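Local coordinates for APL1 (Anopheles gambiae, PDB 3O6N), which probably acts, in a complex with the leucine-rich repeat protein LRIM1, to regulate complement-like immunity in the mosquito, at residues Ala206-Asp211 and Glu227-Lys232; Gly249-Asp254 and Met271-Arg276; His179-Leu184 and Thr200-Ile205; Gln171-Arg176 and His190-Tyr195. All blocks are in the same frame, centred on the assembly; numbering follows the deposited sequence.

Interaction 1: residues Ala206-Asp211 and Glu227-Lys232. With NAG (2-acetamido-2-deoxy-beta-D-glucopyranose), chain B.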
# COMPACT_ATOMS: atom_id res chain seq x y z
N ALA A 206 -7.49 -11.28 9.30
CA ALA A 206 -7.89 -11.81 8.00
C ALA A 206 -7.51 -10.94 6.79
O ALA A 206 -7.90 -11.26 5.67
CB ALA A 206 -9.40 -12.10 7.99
N VAL A 207 -6.77 -9.87 7.02
CA VAL A 207 -6.37 -9.01 5.90
C VAL A 207 -5.53 -9.80 4.89
O VAL A 207 -4.66 -10.58 5.27
CB VAL A 207 -5.62 -7.74 6.38
CG1 VAL A 207 -4.33 -8.11 7.10
CG2 VAL A 207 -5.32 -6.83 5.20
N GLU A 208 -5.82 -9.61 3.61
CA GLU A 208 -5.17 -10.38 2.55
C GLU A 208 -4.03 -9.61 1.88
O GLU A 208 -3.03 -10.20 1.46
CB GLU A 208 -6.19 -10.82 1.50
CG GLU A 208 -5.56 -11.45 0.28
CD GLU A 208 -6.58 -12.10 -0.64
OE1 GLU A 208 -7.44 -12.84 -0.14
OE2 GLU A 208 -6.50 -11.87 -1.87
N GLU A 209 -4.20 -8.30 1.77
CA GLU A 209 -3.14 -7.46 1.24
C GLU A 209 -2.98 -6.25 2.15
O GLU A 209 -3.95 -5.53 2.44
CB GLU A 209 -3.45 -7.02 -0.19
CG GLU A 209 -3.62 -8.17 -1.17
CD GLU A 209 -3.78 -7.70 -2.60
OE1 GLU A 209 -3.67 -6.48 -2.84
OE2 GLU A 209 -4.00 -8.55 -3.49
N LEU A 210 -1.76 -6.06 2.64
CA LEU A 210 -1.47 -4.96 3.55
C LEU A 210 -0.20 -4.23 3.14
O LEU A 210 0.86 -4.84 3.00
CB LEU A 210 -1.33 -5.48 4.98
CG LEU A 210 -0.82 -4.48 6.02
CD1 LEU A 210 -1.77 -3.30 6.14
CD2 LEU A 210 -0.65 -5.17 7.37
N ASP A 211 -0.32 -2.93 2.95
CA ASP A 211 0.82 -2.10 2.61
C ASP A 211 1.06 -1.12 3.75
O ASP A 211 0.22 -0.26 4.03
CB ASP A 211 0.56 -1.35 1.30
CG ASP A 211 1.81 -0.70 0.73
OD1 ASP A 211 2.68 -0.28 1.51
OD2 ASP A 211 1.92 -0.59 -0.51
N GLU A 227 -4.67 -15.63 5.74
CA GLU A 227 -5.13 -14.97 4.51
C GLU A 227 -4.08 -14.05 3.88
O GLU A 227 -4.09 -13.85 2.67
CB GLU A 227 -6.42 -14.18 4.77
CG GLU A 227 -7.55 -15.00 5.35
CD GLU A 227 -8.01 -16.11 4.43
OE1 GLU A 227 -7.82 -15.97 3.20
OE2 GLU A 227 -8.54 -17.12 4.93
N LEU A 228 -3.20 -13.48 4.70
CA LEU A 228 -2.23 -12.50 4.20
C LEU A 228 -1.34 -13.05 3.09
O LEU A 228 -0.59 -14.00 3.30
CB LEU A 228 -1.39 -11.94 5.35
CG LEU A 228 -0.46 -10.77 4.99
CD1 LEU A 228 -1.26 -9.58 4.48
CD2 LEU A 228 0.39 -10.37 6.18
N THR A 229 -1.41 -12.41 1.93
CA THR A 229 -0.76 -12.90 0.73
C THR A 229 0.29 -11.92 0.22
O THR A 229 1.35 -12.32 -0.26
CB THR A 229 -1.81 -13.14 -0.37
OG1 THR A 229 -2.79 -14.08 0.10
CG2 THR A 229 -1.17 -13.67 -1.64
N ILE A 230 -0.01 -10.63 0.35
CA ILE A 230 0.90 -9.57 -0.06
C ILE A 230 1.17 -8.64 1.12
O ILE A 230 0.25 -8.02 1.66
CB ILE A 230 0.33 -8.75 -1.23
CG1 ILE A 230 -0.08 -9.67 -2.39
CG2 ILE A 230 1.35 -7.73 -1.71
CD1 ILE A 230 1.07 -10.39 -3.04
N LEU A 231 2.43 -8.56 1.52
CA LEU A 231 2.82 -7.70 2.63
C LEU A 231 3.94 -6.76 2.21
O LEU A 231 5.06 -7.20 1.94
CB LEU A 231 3.26 -8.56 3.83
CG LEU A 231 3.73 -7.83 5.08
CD1 LEU A 231 2.64 -6.90 5.62
CD2 LEU A 231 4.16 -8.83 6.16
N LYS A 232 3.64 -5.47 2.15
CA LYS A 232 4.62 -4.47 1.76
C LYS A 232 5.11 -3.70 2.98
O LYS A 232 4.35 -2.94 3.59
CB LYS A 232 4.04 -3.52 0.72
CG LYS A 232 3.30 -4.21 -0.42
CD LYS A 232 4.20 -5.20 -1.16
CE LYS A 232 5.36 -4.50 -1.87
NZ LYS A 232 4.90 -3.64 -3.01
C1 NAG B . -0.99 1.54 -1.29
C2 NAG B . -0.86 0.53 -2.44
C3 NAG B . 0.10 1.01 -3.53
C4 NAG B . -0.21 2.44 -3.96
C5 NAG B . -0.40 3.33 -2.74
C6 NAG B . -0.88 4.71 -3.17
C7 NAG B . -0.97 -1.89 -2.35
C8 NAG B . -0.21 -3.15 -2.06
N2 NAG B . -0.41 -0.76 -1.95
O3 NAG B . 0.01 0.13 -4.63
O4 NAG B . 0.86 2.95 -4.73
O5 NAG B . -1.35 2.79 -1.83
O6 NAG B . -2.23 4.61 -3.61
O7 NAG B . -2.06 -1.93 -2.94
O HOH W 1 -8.73 -13.50 1.96
O HOH W 2 4.00 -1.03 -2.12
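Glu209, Leu210 and Asp211 pair with Ile230, Leu231 and Lys232 as two neighbouring parallel strands of the leucine-rich repeat solenoid. Leu210 bonds both ways along the second strand. Its N donates to Ile230 O at 3.0 Å, and its O accepts from Lys232 N. At the start of the pairing, Glu208 O takes two backbone donors, Thr229 N and Ile230 N.

The side chains alternate between the faces. Leu210 and Leu231 lie side by side on the buried face, with Leu210 CD2 4.1 Å from Leu231 CD1. Leu228 joins them. Its CG is anti to the backbone N (chi1 -173°), which brings CD1 against both Val207 CG1 and Leu210 CB.

Glu209, Ile230, Asp211 and Lys232 share the other face. Glu209 is extended, and its CG runs alongside CB and CG1 of Ile230. In one of two conformers, Thr229 OG1 turns back to its own chain and donates to Glu227 O. Glu208 and Glu227 bring like charges close, OE1 to OE1 at 4.6 Å. A water that donates to both oxygens probably eases this.

Asp211 crosses Lys232 at an angle, its CG 3.6 Å from Lys232 CB. In the conformer described, the lysine chain is bent at every torsion beyond CB, and its NZ stays 4.9 Å from Asp211 OD2. A water links the two instead, accepting from NZ and donating to OD2. Asp211 is held on its other oxygen, since Ser213 OG bonds OD1. OD2 also takes the acetamide N-H of a glycan sugar: NAG N2 lies 2.7 Å from Asp211 OD2, with 163° at the hydrogen.

Interaction 2: residues Gly249-Asp254 and Met271-Arg276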
# COMPACT_ATOMS: atom_id res chain seq x y z
N GLY A 249 0.58 -17.97 4.69
CA GLY A 249 0.03 -17.84 3.35
C GLY A 249 0.71 -16.82 2.45
O GLY A 249 0.28 -16.62 1.31
N LEU A 250 1.76 -16.17 2.94
CA LEU A 250 2.41 -15.11 2.17
C LEU A 250 2.91 -15.59 0.81
O LEU A 250 3.50 -16.66 0.70
CB LEU A 250 3.57 -14.50 2.96
CG LEU A 250 3.24 -13.46 4.02
CD1 LEU A 250 4.49 -13.09 4.81
CD2 LEU A 250 2.61 -12.23 3.38
N VAL A 251 2.66 -14.78 -0.21
CA VAL A 251 3.20 -15.04 -1.55
C VAL A 251 4.31 -14.04 -1.86
O VAL A 251 5.30 -14.38 -2.51
CB VAL A 251 2.11 -14.97 -2.63
CG1 VAL A 251 2.73 -14.97 -4.03
CG2 VAL A 251 1.14 -16.13 -2.46
N GLU A 252 4.14 -12.81 -1.40
CA GLU A 252 5.16 -11.78 -1.55
C GLU A 252 5.32 -10.96 -0.28
O GLU A 252 4.34 -10.52 0.32
CB GLU A 252 4.82 -10.84 -2.72
CG GLU A 252 5.62 -9.54 -2.70
CD GLU A 252 5.34 -8.63 -3.89
OE1 GLU A 252 4.82 -9.12 -4.91
OE2 GLU A 252 5.65 -7.43 -3.79
N VAL A 253 6.57 -10.76 0.14
CA VAL A 253 6.85 -9.81 1.21
C VAL A 253 8.04 -8.94 0.83
O VAL A 253 9.06 -9.44 0.35
CB VAL A 253 7.07 -10.51 2.58
CG1 VAL A 253 8.27 -11.45 2.52
CG2 VAL A 253 7.25 -9.48 3.68
N ASP A 254 7.88 -7.63 1.00
CA ASP A 254 8.96 -6.71 0.69
C ASP A 254 9.50 -6.11 1.98
O ASP A 254 8.80 -5.35 2.66
CB ASP A 254 8.48 -5.61 -0.27
CG ASP A 254 9.63 -4.78 -0.83
OD1 ASP A 254 10.74 -4.82 -0.27
OD2 ASP A 254 9.41 -4.08 -1.85
N MET A 271 6.13 -21.21 5.70
CA MET A 271 5.68 -20.64 4.43
C MET A 271 5.27 -21.75 3.48
O MET A 271 6.07 -22.61 3.12
CB MET A 271 6.79 -19.80 3.80
CG MET A 271 7.27 -18.63 4.65
SD MET A 271 6.11 -17.26 4.63
CE MET A 271 6.90 -16.08 5.73
N GLN A 272 4.01 -21.73 3.05
CA GLN A 272 3.49 -22.76 2.16
C GLN A 272 3.62 -22.40 0.69
O GLN A 272 3.64 -23.28 -0.17
CB GLN A 272 2.01 -23.02 2.48
CG GLN A 272 1.76 -23.59 3.87
CD GLN A 272 0.34 -23.38 4.33
OE1 GLN A 272 0.06 -22.46 5.10
NE2 GLN A 272 -0.58 -24.22 3.85
N ARG A 273 3.70 -21.11 0.38
CA ARG A 273 3.64 -20.68 -1.01
C ARG A 273 4.37 -19.37 -1.30
O ARG A 273 4.09 -18.72 -2.31
CB ARG A 273 2.18 -20.55 -1.45
CG ARG A 273 1.36 -19.67 -0.54
CD ARG A 273 -0.05 -19.46 -1.07
NE ARG A 273 -0.82 -18.60 -0.18
CZ ARG A 273 -1.93 -17.97 -0.52
NH1 ARG A 273 -2.42 -18.10 -1.75
NH2 ARG A 273 -2.56 -17.21 0.37
N LEU A 274 5.29 -18.99 -0.43
CA LEU A 274 6.06 -17.76 -0.64
C LEU A 274 6.84 -17.82 -1.95
O LEU A 274 7.62 -18.75 -2.17
CB LEU A 274 7.01 -17.52 0.53
CG LEU A 274 7.86 -16.26 0.46
CD1 LEU A 274 6.97 -15.01 0.50
CD2 LEU A 274 8.87 -16.24 1.59
N GLU A 275 6.63 -16.84 -2.83
CA GLU A 275 7.30 -16.82 -4.13
C GLU A 275 8.29 -15.67 -4.30
O GLU A 275 9.30 -15.81 -5.00
CB GLU A 275 6.27 -16.77 -5.27
CG GLU A 275 5.40 -18.01 -5.40
CD GLU A 275 4.53 -17.98 -6.64
OE1 GLU A 275 4.74 -17.11 -7.51
OE2 GLU A 275 3.62 -18.83 -6.75
N ARG A 276 8.01 -14.54 -3.66
CA ARG A 276 8.82 -13.34 -3.85
C ARG A 276 9.24 -12.72 -2.52
O ARG A 276 8.41 -12.35 -1.69
CB ARG A 276 8.08 -12.32 -4.73
CG ARG A 276 7.62 -12.89 -6.07
CD ARG A 276 6.92 -11.85 -6.95
NE ARG A 276 5.67 -11.36 -6.36
CZ ARG A 276 4.49 -11.95 -6.49
NH1 ARG A 276 4.37 -13.07 -7.20
NH2 ARG A 276 3.41 -11.42 -5.92
O HOH W 3 3.79 -18.81 2.21
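Glu252 OE1 is gripped by two nitrogens of Arg276. NE lies 2.8 Å and NH2 2.9 Å from Glu252 OE1, in a side-on salt bridge to one oxygen. That oxygen sits almost in the guanidinium plane. The carboxylate is turned nearly at right angles to it, 88° between planes. NH2 meets the anti lone pair of OE1, while NE comes from above the carboxylate plane. A bend at chi3 (-64°) folds the arginine back over Glu252, and NH2 rests 3.5 Å from Glu252 CB.

Val251 O is also doubly held, by Glu275 N and Arg276 N. Val253 N donates to Arg276 O, which completes the parallel pairing of Glu252 with Arg276. Val251 itself sits between two arginines. Its CG1 touches the end of Arg276, and its CG2 lies over one face of the Arg273 guanidinium. Arg273 NE makes a weak bond to Gly249 O. A water donates to Leu250 O and accepts from Arg273 N.

On the buried side, Leu250 CD1 meets Met271 CE at 3.9 Å, and Leu274 CD1 packs against both Leu250 CB and Val253 CG1. These residues belong to the apolar core of the solenoid. Lys232, in the conformer described, makes a long, weak ion pair with the other oxygen of Glu252. The carboxylate thus has the guanidinium close by and the lysine more distantly, which would probably stabilise its charged form.

Interaction 3: residues His179-Leu184 and Thr200-Ile205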
# COMPACT_ATOMS: atom_id res chain seq x y z
N HIS A 179 -0.65 7.15 14.75
CA HIS A 179 -1.44 6.09 15.35
C HIS A 179 -2.65 5.70 14.50
O HIS A 179 -3.46 6.55 14.13
CB HIS A 179 -1.93 6.49 16.74
CG HIS A 179 -2.73 5.43 17.42
ND1 HIS A 179 -2.15 4.36 18.08
CD2 HIS A 179 -4.07 5.25 17.54
CE1 HIS A 179 -3.09 3.58 18.57
NE2 HIS A 179 -4.27 4.10 18.26
N VAL A 180 -2.73 4.41 14.19
CA VAL A 180 -3.97 3.80 13.70
C VAL A 180 -3.91 2.30 13.99
O VAL A 180 -3.01 1.60 13.53
CB VAL A 180 -4.22 4.04 12.19
CG1 VAL A 180 -3.00 3.65 11.36
CG2 VAL A 180 -5.45 3.27 11.74
N ASP A 181 -4.85 1.81 14.79
CA ASP A 181 -4.83 0.42 15.21
C ASP A 181 -5.72 -0.45 14.32
O ASP A 181 -6.93 -0.53 14.52
CB ASP A 181 -5.27 0.29 16.67
CG ASP A 181 -4.95 -1.07 17.26
OD1 ASP A 181 -4.67 -2.01 16.48
OD2 ASP A 181 -4.97 -1.20 18.50
N LEU A 182 -5.10 -1.10 13.34
CA LEU A 182 -5.82 -1.92 12.39
C LEU A 182 -6.34 -3.21 13.03
O LEU A 182 -7.22 -3.87 12.46
CB LEU A 182 -4.93 -2.27 11.20
CG LEU A 182 -4.40 -1.09 10.38
CD1 LEU A 182 -3.38 -1.57 9.36
CD2 LEU A 182 -5.53 -0.33 9.71
N SER A 183 -5.79 -3.57 14.19
CA SER A 183 -6.23 -4.77 14.89
C SER A 183 -7.68 -4.61 15.33
O SER A 183 -8.39 -5.59 15.57
CB SER A 183 -5.32 -5.07 16.09
OG SER A 183 -5.67 -4.29 17.23
N LEU A 184 -8.12 -3.36 15.42
CA LEU A 184 -9.49 -3.08 15.84
C LEU A 184 -10.49 -3.16 14.68
O LEU A 184 -11.67 -2.83 14.85
CB LEU A 184 -9.58 -1.71 16.51
CG LEU A 184 -8.70 -1.57 17.77
CD1 LEU A 184 -8.72 -0.15 18.30
CD2 LEU A 184 -9.14 -2.56 18.85
N THR A 200 4.50 1.27 15.03
CA THR A 200 4.03 -0.07 15.39
C THR A 200 2.93 -0.55 14.43
O THR A 200 2.04 0.22 14.08
CB THR A 200 3.45 -0.09 16.82
OG1 THR A 200 4.46 0.33 17.75
CG2 THR A 200 2.98 -1.48 17.19
N LEU A 201 2.98 -1.81 14.03
CA LEU A 201 1.99 -2.35 13.11
C LEU A 201 1.32 -3.57 13.70
O LEU A 201 1.95 -4.62 13.85
CB LEU A 201 2.64 -2.72 11.77
CG LEU A 201 1.68 -3.24 10.69
CD1 LEU A 201 0.66 -2.17 10.31
CD2 LEU A 201 2.45 -3.70 9.44
N ALA A 202 0.05 -3.43 14.08
CA ALA A 202 -0.75 -4.58 14.46
C ALA A 202 -1.52 -5.04 13.23
O ALA A 202 -2.28 -4.28 12.64
CB ALA A 202 -1.72 -4.23 15.60
N ILE A 203 -1.29 -6.29 12.83
CA ILE A 203 -1.93 -6.84 11.65
C ILE A 203 -3.17 -7.63 12.04
O ILE A 203 -3.09 -8.56 12.85
CB ILE A 203 -0.93 -7.74 10.87
CG1 ILE A 203 0.27 -6.90 10.42
CG2 ILE A 203 -1.61 -8.41 9.68
CD1 ILE A 203 1.33 -7.69 9.65
N PRO A 204 -4.34 -7.26 11.48
CA PRO A 204 -5.60 -7.92 11.82
C PRO A 204 -5.65 -9.34 11.28
O PRO A 204 -4.81 -9.72 10.47
CB PRO A 204 -6.65 -7.04 11.13
CG PRO A 204 -5.93 -6.40 10.00
CD PRO A 204 -4.51 -6.20 10.47
N ILE A 205 -6.63 -10.11 11.73
CA ILE A 205 -6.64 -11.56 11.57
C ILE A 205 -6.80 -12.05 10.14
O ILE A 205 -6.31 -13.13 9.80
CB ILE A 205 -7.75 -12.21 12.44
CG1 ILE A 205 -7.62 -13.72 12.42
CG2 ILE A 205 -9.13 -11.77 11.95
CD1 ILE A 205 -6.65 -14.26 13.42
O HOH W 4 -2.10 -1.54 13.20
O HOH W 5 -0.31 0.76 12.66
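A short 3-10 turn, Leu182 to Leu184, packs against the end of strand 200-202 and the chain beyond it, with Ser183 and Pro204 4.4 Å apart at CA. The contact has no direct hydrogen bond between the segments. Apolar packing and water join them.

Leu182 carries most of it. Its CB points at the other segment, 3.6 Å from Ala202 O and 4.0 Å from Pro204 CD. Its CG is anti to the carbonyl carbon (chi1 -60°), and the chain runs on to bring CD1 across Leu201 CD1 at 4.2 Å. Pro204 covers the carbonyl of the same leucine: CB and CG of its ring both approach Leu182 O.

Ala202 CB fits against the turn. It touches Ser183 CB at 3.7 Å and Asp181 OD1 at 3.8 Å. That oxygen is already held within its own segment. Ser183 OG, 2.6 Å from Asp181 OD1, and Ser183 N both donate to it, from the same face of the carboxylate. The backbone bond makes an Asx turn, and the serine hydroxyl reinforces it. The 3-10 turn thus starts from a fixed carboxylate.

Two waters lie between the backbones. One accepts from Leu182 N and is placed to bridge Val180 O and Ala202 O. The other lies between Val180 O and Thr200 O.

Leu210 of the next strand touches both Leu182 and Leu201, in the core of the solenoid. Short 3-10 turns and short strands stacked in this way, behind the main parallel strands, are characteristic of the convex side of a leucine-rich repeat solenoid.

Interaction 4: residues Gln171-Arg176 and His190-Tyr195. With NAG (2-acetamido-2-deoxy-beta-D-glucopyranose), chain B.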
# COMPACT_ATOMS: atom_id res chain seq x y z
N GLN A 171 -8.04 2.70 2.84
CA GLN A 171 -6.91 3.38 2.21
C GLN A 171 -6.61 4.67 2.98
O GLN A 171 -7.44 5.59 3.00
CB GLN A 171 -7.24 3.68 0.74
CG GLN A 171 -6.31 4.65 0.02
CD GLN A 171 -4.87 4.16 -0.04
OE1 GLN A 171 -4.18 4.14 0.98
NE2 GLN A 171 -4.41 3.79 -1.23
N LEU A 172 -5.45 4.72 3.62
CA LEU A 172 -5.04 5.87 4.43
C LEU A 172 -3.63 6.33 4.07
O LEU A 172 -2.97 7.02 4.84
CB LEU A 172 -5.06 5.49 5.92
CG LEU A 172 -6.42 5.13 6.53
CD1 LEU A 172 -6.25 4.56 7.93
CD2 LEU A 172 -7.33 6.34 6.53
N SER A 173 -3.18 5.94 2.88
CA SER A 173 -1.82 6.25 2.43
C SER A 173 -1.58 7.76 2.33
O SER A 173 -2.51 8.52 2.06
CB SER A 173 -1.54 5.59 1.08
OG SER A 173 -0.29 5.99 0.56
N SER A 174 -0.34 8.18 2.56
CA SER A 174 0.01 9.60 2.48
C SER A 174 -0.82 10.49 3.40
O SER A 174 -1.56 11.36 2.94
CB SER A 174 -0.06 10.10 1.03
OG SER A 174 1.01 9.57 0.27
N ASN A 175 -0.70 10.25 4.70
CA ASN A 175 -1.15 11.20 5.70
C ASN A 175 0.04 11.55 6.59
O ASN A 175 1.18 11.58 6.11
CB ASN A 175 -2.32 10.63 6.51
CG ASN A 175 -3.66 10.82 5.82
OD1 ASN A 175 -4.28 11.88 5.92
ND2 ASN A 175 -4.11 9.79 5.10
N ARG A 176 -0.20 11.83 7.86
CA ARG A 176 0.88 12.06 8.81
C ARG A 176 0.61 11.24 10.06
O ARG A 176 0.84 11.71 11.17
CB ARG A 176 0.98 13.54 9.18
CG ARG A 176 1.31 14.47 8.02
CD ARG A 176 1.48 15.91 8.51
NE ARG A 176 1.74 16.83 7.40
CZ ARG A 176 1.95 18.13 7.55
NH1 ARG A 176 1.94 18.68 8.76
NH2 ARG A 176 2.17 18.90 6.49
N HIS A 190 -8.36 -5.50 2.49
CA HIS A 190 -7.23 -4.75 1.97
C HIS A 190 -7.01 -3.52 2.83
O HIS A 190 -7.96 -2.77 3.10
CB HIS A 190 -7.50 -4.27 0.54
CG HIS A 190 -7.36 -5.35 -0.50
ND1 HIS A 190 -7.36 -5.08 -1.85
CD2 HIS A 190 -7.22 -6.69 -0.38
CE1 HIS A 190 -7.23 -6.21 -2.52
NE2 HIS A 190 -7.14 -7.20 -1.65
N ALA A 191 -5.78 -3.29 3.25
CA ALA A 191 -5.47 -2.10 4.04
C ALA A 191 -4.18 -1.45 3.56
O ALA A 191 -3.19 -2.13 3.28
CB ALA A 191 -5.38 -2.44 5.51
N ASN A 192 -4.19 -0.12 3.49
CA ASN A 192 -3.04 0.62 3.00
C ASN A 192 -2.74 1.79 3.92
O ASN A 192 -3.53 2.73 4.01
CB ASN A 192 -3.31 1.10 1.58
CG ASN A 192 -2.05 1.37 0.79
OD1 ASN A 192 -1.08 1.91 1.33
ND2 ASN A 192 -2.05 0.98 -0.49
N VAL A 193 -1.62 1.73 4.63
CA VAL A 193 -1.23 2.82 5.53
C VAL A 193 0.15 3.34 5.15
O VAL A 193 0.86 3.91 5.97
CB VAL A 193 -1.26 2.39 7.02
CG1 VAL A 193 -2.69 2.13 7.47
CG2 VAL A 193 -0.39 1.16 7.25
N SER A 194 0.51 3.17 3.88
CA SER A 194 1.84 3.57 3.41
C SER A 194 2.00 5.08 3.47
O SER A 194 1.02 5.83 3.46
CB SER A 194 2.11 3.04 2.00
OG SER A 194 1.24 3.62 1.04
N TYR A 195 3.25 5.53 3.55
CA TYR A 195 3.57 6.95 3.60
C TYR A 195 2.92 7.65 4.79
O TYR A 195 2.11 8.57 4.64
CB TYR A 195 3.19 7.65 2.29
CG TYR A 195 4.09 7.24 1.15
CD1 TYR A 195 5.34 7.83 0.98
CD2 TYR A 195 3.70 6.27 0.25
CE1 TYR A 195 6.16 7.46 -0.07
CE2 TYR A 195 4.51 5.89 -0.79
CZ TYR A 195 5.74 6.49 -0.95
OH TYR A 195 6.55 6.12 -1.99
C1 NAG B . -0.99 1.54 -1.29
C2 NAG B . -0.86 0.53 -2.44
C3 NAG B . 0.10 1.01 -3.53
C4 NAG B . -0.21 2.44 -3.96
C5 NAG B . -0.40 3.33 -2.74
C6 NAG B . -0.88 4.71 -3.17
C7 NAG B . -0.97 -1.89 -2.35
C8 NAG B . -0.21 -3.15 -2.06
N2 NAG B . -0.41 -0.76 -1.95
O3 NAG B . 0.01 0.13 -4.63
O4 NAG B . 0.86 2.95 -4.73
O5 NAG B . -1.35 2.79 -1.83
O6 NAG B . -2.23 4.61 -3.61
O7 NAG B . -2.06 -1.93 -2.94
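Asn192 ND2 is bonded covalently to C1 of NAG, and Gln171 beside it donates from NE2 to the sugar's ring oxygen O5 at 3.3 Å, nearly straight (172°). The sugar is thus held by two neighbouring strands of the leucine-rich repeat solenoid, with Asp211 of the next strand as a third partner. Gln171 and Asn192 point the same way, their amide planes 39° apart. The bend of Gln171 at chi2 (61°) sets OE1 against Asn192 CB, and OE1 also accepts from Ser173 N.

Asn192 OD1 takes both N and OG of Ser194. The backbone bond forms an Asx turn and helps fix the amide that bears the sugar. In the backbone, Leu172 N donates to Asn192 O at 2.8 Å and Ser174 N to Ser194 O. In the conformer described, the hydroxyls of Ser173 and Ser194 lie 2.9 Å apart, OG to OG.

Farther out, Asn175 ND2 bonds Leu172 O and Met148 O, while its OD1 accepts from Leu153 N. Leu172 CD1 meets Val193 CG1 at 4.3 Å in the core. Tyr195 stacks on His214, and its CB lies 3.5 Å from Ser174 OG.

The four contacts join successive turns of one solenoid. Interactions 4, 1 and 2 follow one another across its parallel strands. Asp211 N and O pair with Ala191 O and Val193 N between interactions 4 and 1. Thr229 O and Leu231 N pair with Val251 N and Glu252 O between interactions 1 and 2. Interaction 3 packs behind the strands: Leu210 CD2 of interaction 1 lies 3.6 Å from Ile203 CG1, and Val193 CG1 of interaction 4 is 4.2 Å from Leu182 CD1. The Asn192 glycan spans interactions 4 and 1. Interaction 2 lies farther along, its centre about 22 Å from that of interaction 4.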